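Local coordinates for protein LbaCas13a H328A (C2c2) (Lachnospiraceae bacterium NK4A179, PDB 5WLH) that binds its pre-crRNA guide and, as a CRISPR-Cas13a nuclease, targets and cleaves RNA, at residues Ser274-Ala279 with Phe404-Glu409; Lys281-Asp286 with Arg393-Lys398. All coordinates share one frame; numbering follows the deposited sequence.

The two contacts lie side by side, their centres 10 Å apart. Both use helix 268-287: interaction 1 takes Ser-274 to Ala-279, and interaction 2 takes Lys-281 to Asp-286 further along. The partner of interaction 2, Arg-393 to Lys-398, runs into helix 398-417, which carries the partner of interaction 1, Phe-404 to Glu-409. Interaction 2 is therefore nested inside interaction 1 along the chain. Phe-404 joins them: its CE2 lies 3.5 Å from Phe-395 CE2, and its ring meets Phe-283 edge-to-face. Together they pair helix 268-287 with helix 398-417 and the loop that leads into it, from a hydrophobic end to an RNA-facing polar end.

Interaction 1: Ser274-Ala279 with Phe404-Glu409; sequences SAEKEA and FIHRIE. With nucleotides of chain B.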
loop_
_atom_site.group_PDB
_atom_site.type_symbol
_atom_site.label_atom_id
_atom_site.label_comp_id
_atom_site.label_asym_id
_atom_site.label_seq_id
_atom_site.Cartn_x
_atom_site.Cartn_y
_atom_site.Cartn_z
ATOM N N SER A 274 14.816 -6.219 -29.320
ATOM C CA SER A 274 14.230 -4.931 -29.679
ATOM C C SER A 274 13.266 -5.066 -30.852
ATOM O O SER A 274 12.221 -4.409 -30.884
ATOM C CB SER A 274 15.336 -3.931 -30.011
ATOM O OG SER A 274 15.951 -3.466 -28.818
ATOM N N ALA A 275 13.604 -5.902 -31.834
ATOM C CA ALA A 275 12.726 -6.058 -32.991
ATOM C C ALA A 275 11.414 -6.726 -32.601
ATOM O O ALA A 275 10.346 -6.362 -33.116
ATOM C CB ALA A 275 13.433 -6.852 -34.088
ATOM N N GLU A 276 11.470 -7.691 -31.677
ATOM C CA GLU A 276 10.234 -8.289 -31.190
ATOM C C GLU A 276 9.392 -7.252 -30.471
ATOM O O GLU A 276 8.164 -7.231 -30.610
ATOM C CB GLU A 276 10.547 -9.468 -30.273
ATOM C CG GLU A 276 11.122 -10.671 -31.042
ATOM C CD GLU A 276 11.407 -11.864 -30.145
ATOM O OE1 GLU A 276 10.774 -11.968 -29.074
ATOM O OE2 GLU A 276 12.265 -12.702 -30.515
ATOM N N LYS A 277 10.045 -6.398 -29.679
ATOM C CA LYS A 277 9.340 -5.354 -28.942
ATOM C C LYS A 277 8.690 -4.357 -29.896
ATOM O O LYS A 277 7.524 -3.965 -29.715
ATOM C CB LYS A 277 10.326 -4.645 -28.017
ATOM C CG LYS A 277 9.691 -3.574 -27.134
ATOM C CD LYS A 277 8.687 -4.177 -26.186
ATOM C CE LYS A 277 8.640 -3.395 -24.870
ATOM N NZ LYS A 277 9.887 -3.518 -24.056
ATOM N N GLU A 278 9.430 -3.933 -30.919
ATOM C CA GLU A 278 8.836 -3.067 -31.941
ATOM C C GLU A 278 7.627 -3.731 -32.584
ATOM O O GLU A 278 6.650 -3.060 -32.927
ATOM C CB GLU A 278 9.877 -2.709 -33.001
ATOM C CG GLU A 278 10.967 -1.741 -32.545
ATOM C CD GLU A 278 10.524 -0.277 -32.489
ATOM O OE1 GLU A 278 9.345 0.029 -32.758
ATOM O OE2 GLU A 278 11.379 0.583 -32.174
ATOM N N ALA A 279 7.673 -5.054 -32.765
ATOM C CA ALA A 279 6.538 -5.736 -33.366
ATOM C C ALA A 279 5.329 -5.656 -32.454
ATOM O O ALA A 279 4.198 -5.476 -32.922
ATOM C CB ALA A 279 6.869 -7.205 -33.663
ATOM N N PHE A 404 5.380 -12.985 -28.667
ATOM C CA PHE A 404 4.376 -13.665 -27.874
ATOM C C PHE A 404 4.898 -15.005 -27.359
ATOM O O PHE A 404 4.662 -15.361 -26.203
ATOM C CB PHE A 404 3.101 -13.839 -28.705
ATOM C CG PHE A 404 2.217 -12.619 -28.706
ATOM C CD1 PHE A 404 1.868 -11.997 -27.508
ATOM C CD2 PHE A 404 1.767 -12.069 -29.900
ATOM C CE1 PHE A 404 1.065 -10.855 -27.510
ATOM C CE2 PHE A 404 0.946 -10.941 -29.904
ATOM C CZ PHE A 404 0.606 -10.328 -28.709
ATOM N N ILE A 405 5.618 -15.759 -28.192
ATOM C CA ILE A 405 6.158 -17.031 -27.710
ATOM C C ILE A 405 7.122 -16.797 -26.549
ATOM O O ILE A 405 7.137 -17.558 -25.571
ATOM C CB ILE A 405 6.823 -17.802 -28.861
ATOM C CG1 ILE A 405 5.741 -18.318 -29.812
ATOM C CG2 ILE A 405 7.639 -18.996 -28.321
ATOM C CD1 ILE A 405 6.254 -18.712 -31.152
ATOM N N HIS A 406 7.909 -15.723 -26.618
ATOM C CA HIS A 406 8.782 -15.370 -25.499
ATOM C C HIS A 406 7.984 -14.975 -24.262
ATOM O O HIS A 406 8.375 -15.321 -23.139
ATOM C CB HIS A 406 9.729 -14.245 -25.900
ATOM C CG HIS A 406 10.948 -14.725 -26.626
ATOM N ND1 HIS A 406 11.375 -14.170 -27.813
ATOM C CD2 HIS A 406 11.825 -15.717 -26.337
ATOM C CE1 HIS A 406 12.465 -14.799 -28.222
ATOM N NE2 HIS A 406 12.762 -15.738 -27.340
ATOM N N ARG A 407 6.887 -14.214 -24.438
ATOM C CA ARG A 407 5.995 -13.930 -23.312
ATOM C C ARG A 407 5.440 -15.215 -22.714
ATOM O O ARG A 407 5.357 -15.351 -21.487
ATOM C CB ARG A 407 4.817 -13.036 -23.740
ATOM C CG ARG A 407 5.164 -11.616 -24.140
ATOM C CD ARG A 407 5.893 -10.861 -23.032
ATOM N NE ARG A 407 5.150 -10.840 -21.772
ATOM C CZ ARG A 407 5.687 -10.428 -20.633
ATOM N NH1 ARG A 407 6.950 -10.002 -20.627
ATOM N NH2 ARG A 407 4.970 -10.425 -19.519
ATOM N N ILE A 408 5.004 -16.147 -23.568
ATOM C CA ILE A 408 4.424 -17.395 -23.076
ATOM C C ILE A 408 5.451 -18.157 -22.255
ATOM O O ILE A 408 5.162 -18.642 -21.154
ATOM C CB ILE A 408 3.917 -18.258 -24.247
ATOM C CG1 ILE A 408 2.744 -17.581 -24.949
ATOM C CG2 ILE A 408 3.444 -19.603 -23.714
ATOM C CD1 ILE A 408 2.354 -18.256 -26.284
ATOM N N GLU A 409 6.657 -18.309 -22.808
ATOM C CA GLU A 409 7.706 -19.032 -22.103
ATOM C C GLU A 409 7.995 -18.386 -20.765
ATOM O O GLU A 409 8.164 -19.075 -19.747
ATOM C CB GLU A 409 8.975 -19.064 -22.948
ATOM C CG GLU A 409 10.146 -19.727 -22.239
ATOM C CD GLU A 409 11.421 -19.692 -23.050
ATOM O OE1 GLU A 409 11.838 -18.591 -23.471
ATOM O OE2 GLU A 409 12.003 -20.781 -23.255
ATOM P P A B 16 21.029 -18.643 -27.838
ATOM O OP1 A B 16 22.454 -18.726 -28.239
ATOM O OP2 A B 16 20.117 -17.686 -28.525
ATOM O "O5'" A B 16 20.390 -20.083 -28.011
ATOM C "C5'" A B 16 21.056 -21.257 -27.548
ATOM C "C4'" A B 16 20.173 -22.475 -27.697
ATOM O "O4'" A B 16 18.961 -22.255 -26.935
ATOM C "C3'" A B 16 19.716 -22.778 -29.119
ATOM O "O3'" A B 16 19.418 -24.165 -29.225
ATOM C "C2'" A B 16 18.409 -22.011 -29.221
ATOM O "O2'" A B 16 17.512 -22.546 -30.168
ATOM C "C1'" A B 16 17.848 -22.156 -27.809
ATOM N N9 A B 16 17.080 -20.996 -27.354
ATOM C C8 A B 16 17.215 -19.667 -27.677
ATOM N N7 A B 16 16.378 -18.895 -27.021
ATOM C C5 A B 16 15.671 -19.780 -26.218
ATOM C C6 A B 16 14.643 -19.601 -25.286
ATOM N N6 A B 16 14.115 -18.403 -24.989
ATOM N N1 A B 16 14.182 -20.707 -24.663
ATOM C C2 A B 16 14.702 -21.912 -24.952
ATOM N N3 A B 16 15.681 -22.209 -25.808
ATOM C C4 A B 16 16.111 -21.082 -26.408
ATOM P P G B 15 23.452 -13.910 -24.940
ATOM O OP1 G B 15 24.807 -14.506 -25.137
ATOM O OP2 G B 15 23.037 -12.740 -25.764
ATOM O "O5'" G B 15 22.347 -15.031 -25.076
ATOM C "C5'" G B 15 22.511 -16.268 -24.406
ATOM C "C4'" G B 15 21.212 -17.013 -24.303
ATOM O "O4'" G B 15 20.254 -16.239 -23.540
ATOM C "C3'" G B 15 20.501 -17.306 -25.613
ATOM O "O3'" G B 15 21.054 -18.448 -26.248
ATOM C "C2'" G B 15 19.063 -17.503 -25.160
ATOM O "O2'" G B 15 18.903 -18.795 -24.593
ATOM C "C1'" G B 15 18.954 -16.472 -24.032
ATOM N N9 G B 15 18.391 -15.199 -24.514
ATOM C C8 G B 15 19.079 -14.172 -25.117
ATOM N N7 G B 15 18.311 -13.172 -25.466
ATOM C C5 G B 15 17.043 -13.570 -25.070
ATOM C C6 G B 15 15.809 -12.892 -25.191
ATOM O O6 G B 15 15.614 -11.776 -25.685
ATOM N N1 G B 15 14.759 -13.642 -24.679
ATOM C C2 G B 15 14.889 -14.883 -24.103
ATOM N N2 G B 15 13.761 -15.450 -23.654
ATOM N N3 G B 15 16.040 -15.529 -23.983
ATOM C C4 G B 15 17.069 -14.822 -24.488
ATOM P P A B 18 19.558 -27.385 -23.893
ATOM O OP1 A B 18 19.687 -28.067 -22.583
ATOM O OP2 A B 18 18.630 -27.919 -24.927
ATOM O "O5'" A B 18 19.121 -25.866 -23.631
ATOM C "C5'" A B 18 19.905 -25.009 -22.811
ATOM C "C4'" A B 18 20.000 -23.618 -23.391
ATOM O "O4'" A B 18 18.691 -23.209 -23.870
ATOM C "C3'" A B 18 20.400 -22.521 -22.414
ATOM O "O3'" A B 18 21.796 -22.432 -22.204
ATOM C "C2'" A B 18 19.797 -21.276 -23.050
ATOM O "O2'" A B 18 20.601 -20.828 -24.130
ATOM C "C1'" A B 18 18.492 -21.833 -23.618
ATOM N N9 A B 18 17.361 -21.699 -22.683
ATOM C C8 A B 18 16.745 -22.684 -21.949
ATOM N N7 A B 18 15.748 -22.260 -21.215
ATOM C C5 A B 18 15.695 -20.899 -21.480
ATOM C C6 A B 18 14.869 -19.862 -21.018
ATOM N N6 A B 18 13.871 -20.015 -20.151
ATOM N N1 A B 18 15.098 -18.616 -21.489
ATOM C C2 A B 18 16.092 -18.436 -22.366
ATOM N N3 A B 18 16.938 -19.324 -22.874
ATOM C C4 A B 18 16.688 -20.544 -22.377
#
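Glu-276 lays its carboxylate along the ND1-CE1 side of the His-406 ring. The two planes are nearly coplanar, 11° apart. His-406 ND1 donates a hydrogen bond to Glu-276 OE1 at 2.6 Å, with an N-H...O angle of 159°. OE1 receives it through its syn lone pair, on the side of the other oxygen. Glu-276 OE2 rests beside the ring carbon, 3.1 Å from His-406 CE1. The side chain of Glu-276 is extended beyond CG (chi2 -179°), which carries the carboxylate across to the facing helix. This is a His-carboxylate pair. It fixes the rotation of the imidazole and would tend to make the ring more electron-rich.

The imidazole also meets the guide RNA. N1 of G15 of chain B lies over one face of the ring, 3.8 Å above the plane and offset toward the rim. A16 of chain B comes in at the ring edge, with its N6 3.8 Å from His-406 CD2. One helical turn on, Glu-409 contacts the same adenine. N6 of A16 of chain B donates to Glu-409 OE1 at 2.7 Å, and Glu-409 OE2 lies 2.6 Å from N1 of A16 of chain B. The arrangement is consistent with a second-shell role for Glu-276, orienting a histidine that touches the RNA bases.

Tyr-379 also meets the His-406 ring, and Met-399, Met-402 and Phe-403 of helix 398-417 pack on Glu-276. Lys-277 and Arg-407, which take no part in this pair, form salt bridges with phosphates of the bound RNA. The contact joins helix 268-287 to helix 398-417. Helix 292-311 packs on Phe-404, Ile-408 and Glu-409, while helix 429-458 touches Lys-277, Arg-407 and Ile-408.

Interaction 2: Lys281-Asp286 with Arg393-Lys398; sequences KKFLSD and RYFDDK
Phe-283 and Phe-395 meet through CE2 and CD2 of the first ring and CZ and CE1 of the second, with the ring planes almost perpendicular at 89°. The centroids are 5.7 Å apart, and the rings approach obliquely. Phe-283 CE2 makes the closest touch, 3.7 Å from Phe-395 CZ, and Phe-283 CD2 and Phe-395 CE1 come nearly as close. On the helix, Phe-283 holds CG anti to its own backbone nitrogen (chi1 175°), which swings the ring out toward the loop. Phe-395 holds CG anti to its carbonyl carbon instead (chi1 -63°) and reaches back from the other side. Leu-400 touches both rings, and Met-298 of helix 292-311 packs on Phe-283.

Polar bonds also hold the loop. The carbonyl oxygen of Phe-395 accepts from the side-chain amides of Asn-390 and Asn-401. Asp-397 is the N-cap of helix 398-417, with OD1 taking the backbone N-H of Met-399. Within helix 268-287, Lys-282 and Asp-286 form a weak salt bridge, where Lys-282 NZ and Asp-286 OD2 are 3.4 Å apart. Asp-397 OD2 is a more distant opposite charge, 5.0 Å from Lys-282 NZ.

Across the segments the direct contact is apolar, made by two buried rings, and the charged groups take no part in it. The contact thus probably rests mainly on apolar packing, though Lys-282 and Asp-397 may attract each other weakly.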
loop_
_atom_site.group_PDB
_atom_site.type_symbol
_atom_site.label_atom_id
_atom_site.label_comp_id
_atom_site.label_asym_id
_atom_site.label_seq_id
_atom_site.Cartn_x
_atom_site.Cartn_y
_atom_site.Cartn_z
ATOM N N LYS A 281 4.810 -3.268 -30.193
ATOM C CA LYS A 281 4.370 -1.877 -30.290
ATOM C C LYS A 281 3.415 -1.687 -31.461
ATOM O O LYS A 281 2.401 -0.977 -31.353
ATOM C CB LYS A 281 5.593 -0.971 -30.436
ATOM C CG LYS A 281 5.259 0.487 -30.623
ATOM C CD LYS A 281 6.273 1.324 -29.867
ATOM C CE LYS A 281 7.481 1.619 -30.703
ATOM N NZ LYS A 281 7.108 2.507 -31.826
ATOM N N LYS A 282 3.704 -2.344 -32.585
ATOM C CA LYS A 282 2.805 -2.268 -33.727
ATOM C C LYS A 282 1.496 -2.986 -33.436
ATOM O O LYS A 282 0.427 -2.507 -33.823
ATOM C CB LYS A 282 3.472 -2.838 -34.983
ATOM C CG LYS A 282 2.507 -2.888 -36.175
ATOM C CD LYS A 282 3.242 -3.031 -37.497
ATOM C CE LYS A 282 2.256 -3.267 -38.636
ATOM N NZ LYS A 282 1.923 -4.712 -38.776
ATOM N N PHE A 283 1.557 -4.123 -32.733
ATOM C CA PHE A 283 0.336 -4.786 -32.289
ATOM C C PHE A 283 -0.550 -3.832 -31.498
ATOM O O PHE A 283 -1.769 -3.796 -31.694
ATOM C CB PHE A 283 0.675 -6.022 -31.448
ATOM C CG PHE A 283 -0.523 -6.702 -30.838
ATOM C CD1 PHE A 283 -1.001 -6.334 -29.581
ATOM C CD2 PHE A 283 -1.150 -7.738 -31.497
ATOM C CE1 PHE A 283 -2.090 -6.966 -29.027
ATOM C CE2 PHE A 283 -2.237 -8.382 -30.943
ATOM C CZ PHE A 283 -2.720 -7.992 -29.704
ATOM N N LEU A 284 0.036 -3.097 -30.546
ATOM C CA LEU A 284 -0.777 -2.212 -29.712
ATOM C C LEU A 284 -1.436 -1.129 -30.547
ATOM O O LEU A 284 -2.587 -0.750 -30.296
ATOM C CB LEU A 284 0.076 -1.569 -28.627
ATOM C CG LEU A 284 0.486 -2.463 -27.472
ATOM C CD1 LEU A 284 1.400 -1.623 -26.567
ATOM C CD2 LEU A 284 -0.734 -3.004 -26.705
ATOM N N SER A 285 -0.721 -0.631 -31.554
ATOM C CA SER A 285 -1.295 0.349 -32.472
ATOM C C SER A 285 -2.440 -0.253 -33.288
ATOM O O SER A 285 -3.533 0.321 -33.370
ATOM C CB SER A 285 -0.190 0.886 -33.385
ATOM O OG SER A 285 -0.690 1.876 -34.274
ATOM N N ASP A 286 -2.205 -1.417 -33.899
ATOM C CA ASP A 286 -3.212 -2.055 -34.744
ATOM C C ASP A 286 -4.418 -2.514 -33.952
ATOM O O ASP A 286 -5.547 -2.497 -34.467
ATOM C CB ASP A 286 -2.601 -3.252 -35.470
ATOM C CG ASP A 286 -1.609 -2.835 -36.517
ATOM O OD1 ASP A 286 -1.670 -1.660 -36.943
ATOM O OD2 ASP A 286 -0.771 -3.672 -36.905
ATOM N N ARG A 393 -2.428 -18.703 -39.563
ATOM C CA ARG A 393 -2.867 -19.092 -38.226
ATOM C C ARG A 393 -2.504 -18.032 -37.202
ATOM O O ARG A 393 -3.297 -17.728 -36.307
ATOM C CB ARG A 393 -2.211 -20.407 -37.816
ATOM C CG ARG A 393 -2.922 -21.652 -38.287
ATOM C CD ARG A 393 -2.064 -22.874 -38.040
ATOM N NE ARG A 393 -2.573 -24.031 -38.763
ATOM C CZ ARG A 393 -2.205 -24.361 -39.996
ATOM N NH1 ARG A 393 -1.314 -23.623 -40.652
ATOM N NH2 ARG A 393 -2.729 -25.430 -40.569
ATOM N N TYR A 394 -1.281 -17.516 -37.284
ATOM C CA TYR A 394 -0.696 -16.619 -36.309
ATOM C C TYR A 394 -0.574 -15.247 -36.962
ATOM O O TYR A 394 -1.271 -14.953 -37.949
ATOM C CB TYR A 394 0.635 -17.211 -35.834
ATOM C CG TYR A 394 0.528 -18.707 -35.580
ATOM C CD1 TYR A 394 -0.316 -19.202 -34.598
ATOM C CD2 TYR A 394 1.246 -19.621 -36.354
ATOM C CE1 TYR A 394 -0.443 -20.574 -34.373
ATOM C CE2 TYR A 394 1.130 -20.982 -36.144
ATOM C CZ TYR A 394 0.284 -21.453 -35.155
ATOM O OH TYR A 394 0.164 -22.803 -34.930
ATOM N N PHE A 395 0.309 -14.408 -36.434
ATOM C CA PHE A 395 0.473 -13.095 -37.034
ATOM C C PHE A 395 1.387 -13.169 -38.251
ATOM O O PHE A 395 2.291 -14.013 -38.333
ATOM C CB PHE A 395 0.997 -12.105 -35.994
ATOM C CG PHE A 395 0.037 -11.892 -34.851
ATOM C CD1 PHE A 395 -1.062 -11.062 -34.990
ATOM C CD2 PHE A 395 0.209 -12.566 -33.650
ATOM C CE1 PHE A 395 -1.958 -10.886 -33.927
ATOM C CE2 PHE A 395 -0.668 -12.394 -32.604
ATOM C CZ PHE A 395 -1.761 -11.555 -32.739
ATOM N N ASP A 396 1.117 -12.293 -39.229
ATOM C CA ASP A 396 2.001 -12.186 -40.389
ATOM C C ASP A 396 3.412 -11.792 -39.981
ATOM O O ASP A 396 4.380 -12.177 -40.640
ATOM C CB ASP A 396 1.480 -11.155 -41.394
ATOM C CG ASP A 396 0.132 -11.521 -41.990
ATOM O OD1 ASP A 396 -0.341 -12.662 -41.792
ATOM O OD2 ASP A 396 -0.453 -10.645 -42.670
ATOM N N ASP A 397 3.549 -10.988 -38.932
ATOM C CA ASP A 397 4.856 -10.503 -38.515
ATOM C C ASP A 397 5.516 -11.582 -37.667
ATOM O O ASP A 397 5.075 -11.852 -36.545
ATOM C CB ASP A 397 4.709 -9.196 -37.743
ATOM C CG ASP A 397 6.028 -8.501 -37.515
ATOM O OD1 ASP A 397 7.089 -9.161 -37.566
ATOM O OD2 ASP A 397 6.003 -7.277 -37.278
ATOM N N LYS A 398 6.565 -12.203 -38.215
ATOM C CA LYS A 398 7.278 -13.258 -37.499
ATOM C C LYS A 398 7.784 -12.769 -36.151
ATOM O O LYS A 398 7.791 -13.525 -35.178
ATOM C CB LYS A 398 8.454 -13.762 -38.334
ATOM C CG LYS A 398 8.070 -14.196 -39.747
ATOM C CD LYS A 398 8.567 -15.600 -40.068
ATOM C CE LYS A 398 7.678 -16.290 -41.104
ATOM N NZ LYS A 398 6.338 -16.677 -40.555
#